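Long-range contacts in macro domain-containing protein (Thermosipho africanus, PDB 7OMU), which is of unknown function but joins a DarT-family domain to a macro domain that holds adenosine-5-diphosphoribose: residues Asp233-Val244 and Leu256-Phe264; Ala355-Ser366 and Leu387-Leu398. The protein carries 1 engineered substitution. All blocks are in the same frame, centred on the assembly; numbering follows the deposited sequence.

Contact 1. Residues Asp233-Val244 and Leu256-Phe264; sequences DMFFSRMQTLTV and LASRVKYQF. With APR (adenosine-5-diphosphoribose), chain C.
F235 and R259 lie side by side, running in opposing senses, with the ring's CD2 over the centre of one guanidinium face and F235 CD2 3.5 Å from R259 NE. The two planes are 38° apart, a tilted overlap rather than a parallel stack. R259 reaches this place from helix 256-263 with CG anti to the backbone N (chi1 162°) and an extended chain as far as NE. At the guanidinium edge D233 comes in from the opposing direction: R259 NH1 meets the syn side of D233 OD2 at 2.9 Å in a salt bridge, the carboxylate turned 79° from the guanidinium plane. Also in that plane, NE and NH2 of R259 both donate to Q263 OE1, the NE bond being 2.7 Å long. F235 over one face and these edge bonds fix the rotation of the group. R259 is thereby second shell to the adenine of APR, because APR N6 donates to D233 OD1 at 2.9 Å. M234 N donates to APR N1 at 3.1 Å, while L256 CD1 approaches APR C5 at 3.6 Å.

Beyond the charges the contact is apolar. L256 CD2 lies at the edge of the F235 ring, V260 CG2 is 3.6 Å from F235 CZ, and V244 CG1 touches both methyls. F264 CE2 rests near F235 CD1, the two rings inclined to each other. Strand 241-246 runs in the macro-domain sheet between strands 351-354 and 313-318; F264 also meets F314 of the latter, M234 touches A352 of the former, and F236 stacks on F215.

Contact 2. Residues Ala355-Ser366 and Leu387-Leu398; sequences ALGCGLGGLEWS and LPLEKRIPDVQL. With APR (adenosine-5-diphosphoribose), chain C.
W365 and L387 meet beside the glycine-rich phosphate loop of the macro-domain fold, where residues 355-366 leave strand 351-354 and lead into helix 365-376. This is the tight end. L387 CD2 sits over one face of the indole, 3.9 Å from the centroid of the W365 six-membered ring, in a CH-pi contact. The chi1 of W365 (165°) turns its CG away from the backbone N, carrying the ring to segment 387-398. There the NE1 hydrogen of W365 points almost straight at Q397 O, 3.0 Å away at 176°; the oxygen lies in the indole plane, whereas NE1 stands above the carbonyl plane. The amide of Q397 runs alongside the ring, only 11° from coplanar, and I393 stands roughly perpendicular to the W365 side chain, its CG2 3.4 Å from W365 CD1. A355 CB against P388 CD, at 3.7 Å, continues the apolar packing toward the ligand.

Toward solvent the grip slackens. K391 stretches an extended chain toward the loop, and its NZ makes weak bonds to C358 O and L363 O and a long salt bridge to E364 OE2, 3.5 Å from NZ. E364, exposed, is the N-cap residue of helix 365-376. On the ligand side a type II turn from A355 to C358 and the residues that follow present backbone N-H groups to the diphosphate: G361 N lies 3.0 Å from APR O1B, while G357, G359 and L360 add weak bonds. Across from them the other segment takes the adenosine ribose: L389 N donates to APR O2' at 3.0 Å, and that same hydroxyl donates to E390 OE2 at 3.2 Å.

How the contacts relate
Contacts 1 and 2 follow one another along the chain and are built around the same macro-domain sheet, with centres about 18 Å apart and nearest atoms about 5 Å apart. They do not touch; APR bridges them. Contact 1, a strand and loop against a helix, is mostly buried, with a partly exposed ion pair beside its aromatic and aliphatic side chains. Contact 2, only partly buried, joins loops that follow strands 351-354 and 383-386, and its lysine bonds are longer and weaker. Contact 1 binds the adenine edge and, through L256 N, one phosphate oxygen; contact 2 supplies further phosphate bonds and holds the adenosine ribose.

Contact 1. Residues Asp233-Val244 and Leu256-Phe264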
# COMPACT_ATOMS: atom_id res chain seq x y z
N ASP A 233 1.94 -0.94 -6.94
CA ASP A 233 2.28 0.42 -6.44
C ASP A 233 3.78 0.48 -6.16
O ASP A 233 4.24 -0.24 -5.27
CB ASP A 233 1.47 0.74 -5.18
CG ASP A 233 1.44 2.22 -4.85
OD1 ASP A 233 2.30 2.96 -5.37
OD2 ASP A 233 0.54 2.62 -4.07
N MET A 234 4.50 1.32 -6.91
CA MET A 234 5.97 1.50 -6.82
C MET A 234 6.36 1.88 -5.39
O MET A 234 7.40 1.39 -4.91
CB MET A 234 6.41 2.61 -7.78
CG MET A 234 7.91 2.80 -7.83
SD MET A 234 8.40 3.94 -9.14
CE MET A 234 7.69 5.46 -8.51
N PHE A 235 5.56 2.73 -4.73
CA PHE A 235 5.91 3.38 -3.43
C PHE A 235 5.79 2.36 -2.29
O PHE A 235 6.39 2.59 -1.22
CB PHE A 235 5.08 4.64 -3.24
CG PHE A 235 5.27 5.65 -4.34
CD1 PHE A 235 6.46 6.35 -4.45
CD2 PHE A 235 4.28 5.87 -5.28
CE1 PHE A 235 6.65 7.27 -5.48
CE2 PHE A 235 4.47 6.80 -6.30
CZ PHE A 235 5.65 7.49 -6.40
N PHE A 236 5.05 1.27 -2.52
CA PHE A 236 4.91 0.13 -1.57
C PHE A 236 5.81 -1.03 -2.01
O PHE A 236 5.84 -2.05 -1.29
CB PHE A 236 3.44 -0.29 -1.44
CG PHE A 236 2.62 0.65 -0.60
CD1 PHE A 236 2.83 0.75 0.76
CD2 PHE A 236 1.65 1.46 -1.17
CE1 PHE A 236 2.09 1.62 1.54
CE2 PHE A 236 0.91 2.34 -0.40
CZ PHE A 236 1.13 2.42 0.95
N SER A 237 6.54 -0.90 -3.13
CA SER A 237 7.74 -1.73 -3.41
C SER A 237 8.72 -1.45 -2.27
O SER A 237 8.61 -0.37 -1.66
CB SER A 237 8.37 -1.44 -4.76
OG SER A 237 9.42 -0.49 -4.66
N ARG A 238 9.64 -2.38 -2.00
CA ARG A 238 10.66 -2.16 -0.95
C ARG A 238 12.02 -1.99 -1.64
O ARG A 238 13.06 -2.25 -0.98
CB ARG A 238 10.56 -3.28 0.08
CG ARG A 238 9.26 -3.25 0.87
CD ARG A 238 9.37 -3.90 2.23
NE ARG A 238 10.32 -3.23 3.11
CZ ARG A 238 10.08 -2.11 3.79
NH1 ARG A 238 8.92 -1.48 3.70
NH2 ARG A 238 11.03 -1.60 4.56
N MET A 239 12.03 -1.50 -2.88
CA MET A 239 13.27 -1.11 -3.60
C MET A 239 13.85 0.13 -2.91
O MET A 239 13.07 0.95 -2.39
CB MET A 239 13.01 -0.80 -5.08
CG MET A 239 12.48 -1.97 -5.89
SD MET A 239 13.55 -3.43 -5.90
CE MET A 239 12.66 -4.49 -4.77
N GLN A 240 15.18 0.23 -2.91
CA GLN A 240 15.94 1.25 -2.15
C GLN A 240 15.86 2.60 -2.88
O GLN A 240 15.90 3.64 -2.20
CB GLN A 240 17.37 0.74 -1.94
CG GLN A 240 18.28 1.73 -1.23
CD GLN A 240 19.21 2.47 -2.16
OE1 GLN A 240 19.09 2.42 -3.39
NE2 GLN A 240 20.18 3.15 -1.58
N THR A 241 15.76 2.59 -4.21
CA THR A 241 15.70 3.81 -5.05
C THR A 241 14.43 3.74 -5.90
O THR A 241 14.28 2.78 -6.68
CB THR A 241 16.96 3.95 -5.91
OG1 THR A 241 18.07 4.14 -5.04
CG2 THR A 241 16.88 5.10 -6.90
N LEU A 242 13.53 4.71 -5.72
CA LEU A 242 12.29 4.86 -6.53
C LEU A 242 12.55 5.95 -7.58
O LEU A 242 12.93 7.07 -7.20
CB LEU A 242 11.12 5.23 -5.61
CG LEU A 242 10.99 4.39 -4.33
CD1 LEU A 242 9.72 4.75 -3.58
CD2 LEU A 242 11.03 2.90 -4.64
N THR A 243 12.36 5.60 -8.84
CA THR A 243 12.54 6.52 -9.99
C THR A 243 11.22 7.25 -10.23
O THR A 243 10.16 6.65 -10.02
CB THR A 243 13.05 5.75 -11.21
OG1 THR A 243 14.07 4.87 -10.74
CG2 THR A 243 13.60 6.65 -12.29
N VAL A 244 11.29 8.52 -10.61
CA VAL A 244 10.12 9.41 -10.76
C VAL A 244 10.29 10.16 -12.08
O VAL A 244 11.27 10.93 -12.19
CB VAL A 244 10.01 10.37 -9.56
CG1 VAL A 244 8.89 11.38 -9.74
CG2 VAL A 244 9.84 9.61 -8.26
N LEU A 256 1.96 10.50 -11.97
CA LEU A 256 2.73 9.90 -10.84
C LEU A 256 3.44 11.02 -10.07
O LEU A 256 3.41 10.98 -8.83
CB LEU A 256 3.73 8.87 -11.39
CG LEU A 256 4.63 8.17 -10.36
CD1 LEU A 256 4.89 6.73 -10.76
CD2 LEU A 256 5.95 8.90 -10.18
N ALA A 257 4.03 11.99 -10.78
CA ALA A 257 4.70 13.18 -10.19
C ALA A 257 3.76 13.88 -9.21
O ALA A 257 4.22 14.27 -8.12
CB ALA A 257 5.15 14.14 -11.28
N SER A 258 2.48 14.02 -9.56
CA SER A 258 1.42 14.61 -8.71
C SER A 258 1.40 13.91 -7.35
O SER A 258 1.43 14.61 -6.32
CB SER A 258 0.08 14.54 -9.37
OG SER A 258 -0.90 15.21 -8.59
N ARG A 259 1.35 12.58 -7.34
CA ARG A 259 1.32 11.79 -6.08
C ARG A 259 2.59 12.07 -5.26
O ARG A 259 2.47 12.17 -4.02
CB ARG A 259 1.24 10.28 -6.35
CG ARG A 259 1.65 9.45 -5.16
CD ARG A 259 1.01 8.09 -5.18
NE ARG A 259 1.40 7.33 -4.01
CZ ARG A 259 1.10 6.06 -3.80
NH1 ARG A 259 0.38 5.40 -4.70
NH2 ARG A 259 1.52 5.45 -2.70
N VAL A 260 3.74 12.15 -5.93
CA VAL A 260 5.06 12.41 -5.29
C VAL A 260 5.01 13.77 -4.59
O VAL A 260 5.54 13.88 -3.48
CB VAL A 260 6.21 12.35 -6.31
CG1 VAL A 260 7.53 12.81 -5.70
CG2 VAL A 260 6.36 10.95 -6.89
N LYS A 261 4.37 14.76 -5.22
CA LYS A 261 4.26 16.15 -4.70
C LYS A 261 3.46 16.15 -3.40
O LYS A 261 3.79 16.96 -2.51
CB LYS A 261 3.61 17.07 -5.74
CG LYS A 261 3.70 18.55 -5.41
CD LYS A 261 3.36 19.44 -6.57
CE LYS A 261 1.88 19.47 -6.89
NZ LYS A 261 1.60 20.20 -8.15
N TYR A 262 2.45 15.29 -3.28
CA TYR A 262 1.53 15.28 -2.11
C TYR A 262 2.11 14.39 -1.02
O TYR A 262 2.13 14.82 0.15
CB TYR A 262 0.10 14.93 -2.55
CG TYR A 262 -0.54 16.05 -3.33
CD1 TYR A 262 -0.85 17.26 -2.73
CD2 TYR A 262 -0.77 15.93 -4.69
CE1 TYR A 262 -1.39 18.31 -3.44
CE2 TYR A 262 -1.32 16.97 -5.42
CZ TYR A 262 -1.63 18.16 -4.80
OH TYR A 262 -2.16 19.18 -5.54
N GLN A 263 2.61 13.20 -1.38
CA GLN A 263 3.11 12.19 -0.42
C GLN A 263 4.52 12.59 0.05
O GLN A 263 4.79 12.41 1.25
CB GLN A 263 3.08 10.79 -1.04
CG GLN A 263 3.01 9.68 0.01
CD GLN A 263 2.84 8.29 -0.55
OE1 GLN A 263 2.63 8.07 -1.73
NE2 GLN A 263 2.92 7.31 0.34
N PHE A 264 5.36 13.12 -0.83
CA PHE A 264 6.81 13.40 -0.58
C PHE A 264 7.15 14.83 -1.01
O PHE A 264 7.99 15.05 -1.88
CB PHE A 264 7.67 12.36 -1.30
CG PHE A 264 7.22 10.94 -1.08
CD1 PHE A 264 7.37 10.33 0.16
CD2 PHE A 264 6.65 10.20 -2.10
CE1 PHE A 264 6.95 9.02 0.37
CE2 PHE A 264 6.23 8.89 -1.89
CZ PHE A 264 6.39 8.31 -0.66
N1 APR C . 3.15 2.51 -9.44
C2 APR C . 3.51 2.14 -10.67
N3 APR C . 3.28 2.75 -11.84
C4 APR C . 2.58 3.88 -11.65
C5 APR C . 2.13 4.38 -10.45
C6 APR C . 2.44 3.65 -9.28
N6 APR C . 2.07 4.02 -8.06
N7 APR C . 1.43 5.57 -10.66
C8 APR C . 1.48 5.76 -11.96
N9 APR C . 2.16 4.75 -12.62
C1' APR C . 2.41 4.62 -14.05
C2' APR C . 1.31 5.23 -14.93
O2' APR C . 0.34 4.26 -15.28
C3' APR C . 2.08 5.74 -16.16
O3' APR C . 1.83 4.93 -17.30
O4' APR C . 3.59 5.32 -14.35
C4' APR C . 3.57 5.70 -15.75
C5' APR C . 4.34 6.99 -15.93
O5' APR C . 3.77 8.05 -15.11
PA APR C . 3.71 9.58 -15.61
O1A APR C . 3.86 10.49 -14.44
O2A APR C . 2.51 9.78 -16.48
O3A APR C . 5.03 9.70 -16.52
PB APR C . 5.37 10.32 -17.96
O1B APR C . 4.47 9.68 -18.97
O2B APR C . 6.84 10.23 -18.19
O5D APR C . 4.95 11.86 -17.76
C5D APR C . 5.89 12.81 -17.17
O4D APR C . 4.15 14.02 -16.02
O1D APR C . 4.86 13.06 -14.05
C1D APR C . 4.68 14.26 -14.71
O2D APR C . 6.23 16.11 -14.10
C2D APR C . 6.04 14.96 -14.90
O3D APR C . 5.55 16.54 -16.71
C3D APR C . 6.10 15.27 -16.40
C4D APR C . 5.22 14.15 -16.98

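Contact 2. Residues Ala355-Ser366 and Leu387-Leu398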
# COMPACT_ATOMS: atom_id res chain seq x y z
N ALA A 355 7.27 2.60 -15.98
CA ALA A 355 7.24 2.68 -17.46
C ALA A 355 7.41 4.15 -17.87
O ALA A 355 6.51 4.95 -17.58
CB ALA A 355 5.94 2.09 -17.97
N LEU A 356 8.54 4.49 -18.48
CA LEU A 356 8.94 5.90 -18.74
C LEU A 356 8.18 6.44 -19.96
O LEU A 356 8.15 5.76 -20.99
CB LEU A 356 10.46 5.95 -18.95
CG LEU A 356 11.27 5.50 -17.73
CD1 LEU A 356 12.70 5.17 -18.12
CD2 LEU A 356 11.24 6.56 -16.64
N GLY A 357 7.55 7.60 -19.81
CA GLY A 357 6.79 8.29 -20.87
C GLY A 357 5.57 7.52 -21.34
O GLY A 357 5.01 7.90 -22.39
N CYS A 358 5.13 6.50 -20.60
CA CYS A 358 4.07 5.54 -21.05
C CYS A 358 2.67 6.04 -20.67
O CYS A 358 1.69 5.37 -21.07
CB CYS A 358 4.32 4.15 -20.48
SG CYS A 358 5.13 3.03 -21.66
N GLY A 359 2.57 7.16 -19.94
CA GLY A 359 1.28 7.75 -19.52
C GLY A 359 1.00 9.07 -20.22
O GLY A 359 0.45 9.03 -21.35
N LEU A 360 1.35 10.19 -19.58
CA LEU A 360 1.15 11.58 -20.09
C LEU A 360 2.11 11.86 -21.25
O LEU A 360 1.70 12.59 -22.18
CB LEU A 360 1.38 12.57 -18.94
CG LEU A 360 0.19 12.80 -18.00
CD1 LEU A 360 -0.07 11.59 -17.11
CD2 LEU A 360 0.42 14.04 -17.15
N GLY A 361 3.33 11.32 -21.20
CA GLY A 361 4.36 11.43 -22.25
C GLY A 361 3.85 11.01 -23.62
O GLY A 361 4.31 11.61 -24.61
N GLY A 362 2.96 10.02 -23.68
CA GLY A 362 2.25 9.59 -24.90
C GLY A 362 3.08 8.67 -25.78
O GLY A 362 2.81 8.64 -27.00
N LEU A 363 4.06 7.96 -25.20
CA LEU A 363 4.85 6.90 -25.88
C LEU A 363 4.22 5.54 -25.56
O LEU A 363 3.45 5.47 -24.58
CB LEU A 363 6.31 6.94 -25.41
CG LEU A 363 7.30 7.59 -26.37
CD1 LEU A 363 6.88 9.01 -26.72
CD2 LEU A 363 8.70 7.59 -25.77
N GLU A 364 4.56 4.52 -26.34
CA GLU A 364 3.98 3.15 -26.23
C GLU A 364 5.00 2.22 -25.59
O GLU A 364 6.22 2.43 -25.78
CB GLU A 364 3.54 2.62 -27.60
CG GLU A 364 2.46 3.46 -28.27
CD GLU A 364 1.04 3.19 -27.82
OE1 GLU A 364 0.16 3.13 -28.69
OE2 GLU A 364 0.82 3.05 -26.59
N TRP A 365 4.52 1.21 -24.86
CA TRP A 365 5.36 0.21 -24.16
C TRP A 365 6.07 -0.66 -25.19
O TRP A 365 7.15 -1.19 -24.87
CB TRP A 365 4.51 -0.63 -23.21
CG TRP A 365 5.21 -1.87 -22.74
CD1 TRP A 365 5.14 -3.11 -23.30
CD2 TRP A 365 6.11 -1.98 -21.63
NE1 TRP A 365 5.92 -4.00 -22.60
CE2 TRP A 365 6.53 -3.33 -21.57
CE3 TRP A 365 6.60 -1.08 -20.68
CZ2 TRP A 365 7.41 -3.79 -20.61
CZ3 TRP A 365 7.46 -1.54 -19.71
CH2 TRP A 365 7.86 -2.88 -19.68
N SER A 366 5.49 -0.81 -26.39
CA SER A 366 6.08 -1.56 -27.52
C SER A 366 7.45 -0.99 -27.90
O SER A 366 8.27 -1.76 -28.44
CB SER A 366 5.14 -1.57 -28.69
OG SER A 366 4.72 -0.25 -29.01
N LEU A 387 4.81 -1.71 -14.67
CA LEU A 387 3.95 -1.61 -15.87
C LEU A 387 2.92 -0.50 -15.67
O LEU A 387 2.43 -0.30 -14.55
CB LEU A 387 3.25 -2.95 -16.13
CG LEU A 387 4.16 -4.14 -16.43
CD1 LEU A 387 3.34 -5.41 -16.62
CD2 LEU A 387 5.04 -3.88 -17.64
N PRO A 388 2.53 0.21 -16.75
CA PRO A 388 1.55 1.28 -16.67
C PRO A 388 0.17 0.71 -16.34
O PRO A 388 -0.17 -0.31 -16.92
CB PRO A 388 1.58 1.88 -18.09
CG PRO A 388 1.98 0.72 -18.97
CD PRO A 388 2.98 -0.04 -18.13
N LEU A 389 -0.57 1.38 -15.46
CA LEU A 389 -1.78 0.83 -14.78
C LEU A 389 -3.06 1.26 -15.50
O LEU A 389 -4.12 0.69 -15.20
CB LEU A 389 -1.77 1.28 -13.31
CG LEU A 389 -0.64 0.70 -12.46
CD1 LEU A 389 -0.48 1.46 -11.15
CD2 LEU A 389 -0.85 -0.79 -12.20
N GLU A 390 -2.95 2.20 -16.44
CA GLU A 390 -4.08 2.86 -17.13
C GLU A 390 -4.15 2.37 -18.58
O GLU A 390 -4.58 3.16 -19.45
CB GLU A 390 -3.89 4.38 -17.05
CG GLU A 390 -2.56 4.86 -17.61
CD GLU A 390 -2.21 6.32 -17.38
OE1 GLU A 390 -3.04 7.18 -17.73
OE2 GLU A 390 -1.12 6.59 -16.84
N LYS A 391 -3.73 1.13 -18.85
CA LYS A 391 -3.28 0.72 -20.21
C LYS A 391 -3.04 -0.79 -20.28
O LYS A 391 -2.25 -1.30 -19.45
CB LYS A 391 -2.00 1.51 -20.52
CG LYS A 391 -1.53 1.50 -21.97
CD LYS A 391 -0.35 2.43 -22.17
CE LYS A 391 0.49 2.06 -23.36
NZ LYS A 391 1.82 2.70 -23.28
N ARG A 392 -3.67 -1.48 -21.23
CA ARG A 392 -3.56 -2.95 -21.41
C ARG A 392 -2.38 -3.28 -22.32
O ARG A 392 -2.39 -2.82 -23.48
CB ARG A 392 -4.86 -3.53 -21.99
CG ARG A 392 -6.11 -3.19 -21.19
CD ARG A 392 -7.20 -4.25 -21.31
NE ARG A 392 -7.82 -4.53 -20.02
CZ ARG A 392 -7.22 -5.14 -18.99
NH1 ARG A 392 -5.96 -5.54 -19.08
NH2 ARG A 392 -7.89 -5.35 -17.87
N ILE A 393 -1.41 -4.07 -21.84
CA ILE A 393 -0.25 -4.57 -22.62
C ILE A 393 -0.59 -5.98 -23.10
O ILE A 393 -0.89 -6.85 -22.28
CB ILE A 393 1.05 -4.56 -21.79
CG1 ILE A 393 1.26 -3.26 -21.02
CG2 ILE A 393 2.25 -4.88 -22.66
CD1 ILE A 393 1.20 -2.02 -21.87
N PRO A 394 -0.56 -6.27 -24.42
CA PRO A 394 -0.66 -7.64 -24.91
C PRO A 394 0.36 -8.55 -24.19
O PRO A 394 1.46 -8.11 -23.97
CB PRO A 394 -0.33 -7.53 -26.40
CG PRO A 394 -0.66 -6.09 -26.76
CD PRO A 394 -0.41 -5.29 -25.50
N ASP A 395 -0.04 -9.77 -23.86
CA ASP A 395 0.76 -10.68 -22.99
C ASP A 395 2.11 -10.97 -23.66
O ASP A 395 3.11 -11.09 -22.92
CB ASP A 395 -0.00 -11.97 -22.67
CG ASP A 395 0.06 -12.37 -21.21
OD1 ASP A 395 -0.16 -11.49 -20.34
OD2 ASP A 395 0.34 -13.56 -20.93
N VAL A 396 2.14 -11.06 -24.99
CA VAL A 396 3.36 -11.36 -25.79
C VAL A 396 4.40 -10.23 -25.65
O VAL A 396 5.59 -10.51 -25.86
CB VAL A 396 3.02 -11.63 -27.27
CG1 VAL A 396 2.42 -10.41 -27.96
CG2 VAL A 396 4.22 -12.14 -28.05
N GLN A 397 3.98 -9.01 -25.31
CA GLN A 397 4.91 -7.86 -25.11
C GLN A 397 5.47 -7.85 -23.68
O GLN A 397 6.23 -6.93 -23.36
CB GLN A 397 4.22 -6.53 -25.43
CG GLN A 397 3.92 -6.33 -26.91
CD GLN A 397 3.40 -4.94 -27.22
OE1 GLN A 397 3.56 -4.01 -26.44
NE2 GLN A 397 2.78 -4.80 -28.38
N LEU A 398 5.11 -8.84 -22.84
CA LEU A 398 5.69 -9.01 -21.48
C LEU A 398 6.59 -10.25 -21.45
O LEU A 398 7.09 -10.59 -20.35
CB LEU A 398 4.55 -9.15 -20.46
CG LEU A 398 3.50 -8.05 -20.48
CD1 LEU A 398 2.34 -8.39 -19.56
CD2 LEU A 398 4.11 -6.71 -20.10
N1 APR C . 3.15 2.51 -9.44
C2 APR C . 3.51 2.14 -10.67
N3 APR C . 3.28 2.75 -11.84
C4 APR C . 2.58 3.88 -11.65
C5 APR C . 2.13 4.38 -10.45
C6 APR C . 2.44 3.65 -9.28
N6 APR C . 2.07 4.02 -8.06
N7 APR C . 1.43 5.57 -10.66
C8 APR C . 1.48 5.76 -11.96
N9 APR C . 2.16 4.75 -12.62
C1' APR C . 2.41 4.62 -14.05
C2' APR C . 1.31 5.23 -14.93
O2' APR C . 0.34 4.26 -15.28
C3' APR C . 2.08 5.74 -16.16
O3' APR C . 1.83 4.93 -17.30
O4' APR C . 3.59 5.32 -14.35
C4' APR C . 3.57 5.70 -15.75
C5' APR C . 4.34 6.99 -15.93
O5' APR C . 3.77 8.05 -15.11
PA APR C . 3.71 9.58 -15.61
O1A APR C . 3.86 10.49 -14.44
O2A APR C . 2.51 9.78 -16.48
O3A APR C . 5.03 9.70 -16.52
PB APR C . 5.37 10.32 -17.96
O1B APR C . 4.47 9.68 -18.97
O2B APR C . 6.84 10.23 -18.19
O5D APR C . 4.95 11.86 -17.76
C5D APR C . 5.89 12.81 -17.17
O4D APR C . 4.15 14.02 -16.02
O1D APR C . 4.86 13.06 -14.05
C1D APR C . 4.68 14.26 -14.71
O2D APR C . 6.23 16.11 -14.10
C2D APR C . 6.04 14.96 -14.90
O3D APR C . 5.55 16.54 -16.71
C3D APR C . 6.10 15.27 -16.40
C4D APR C . 5.22 14.15 -16.98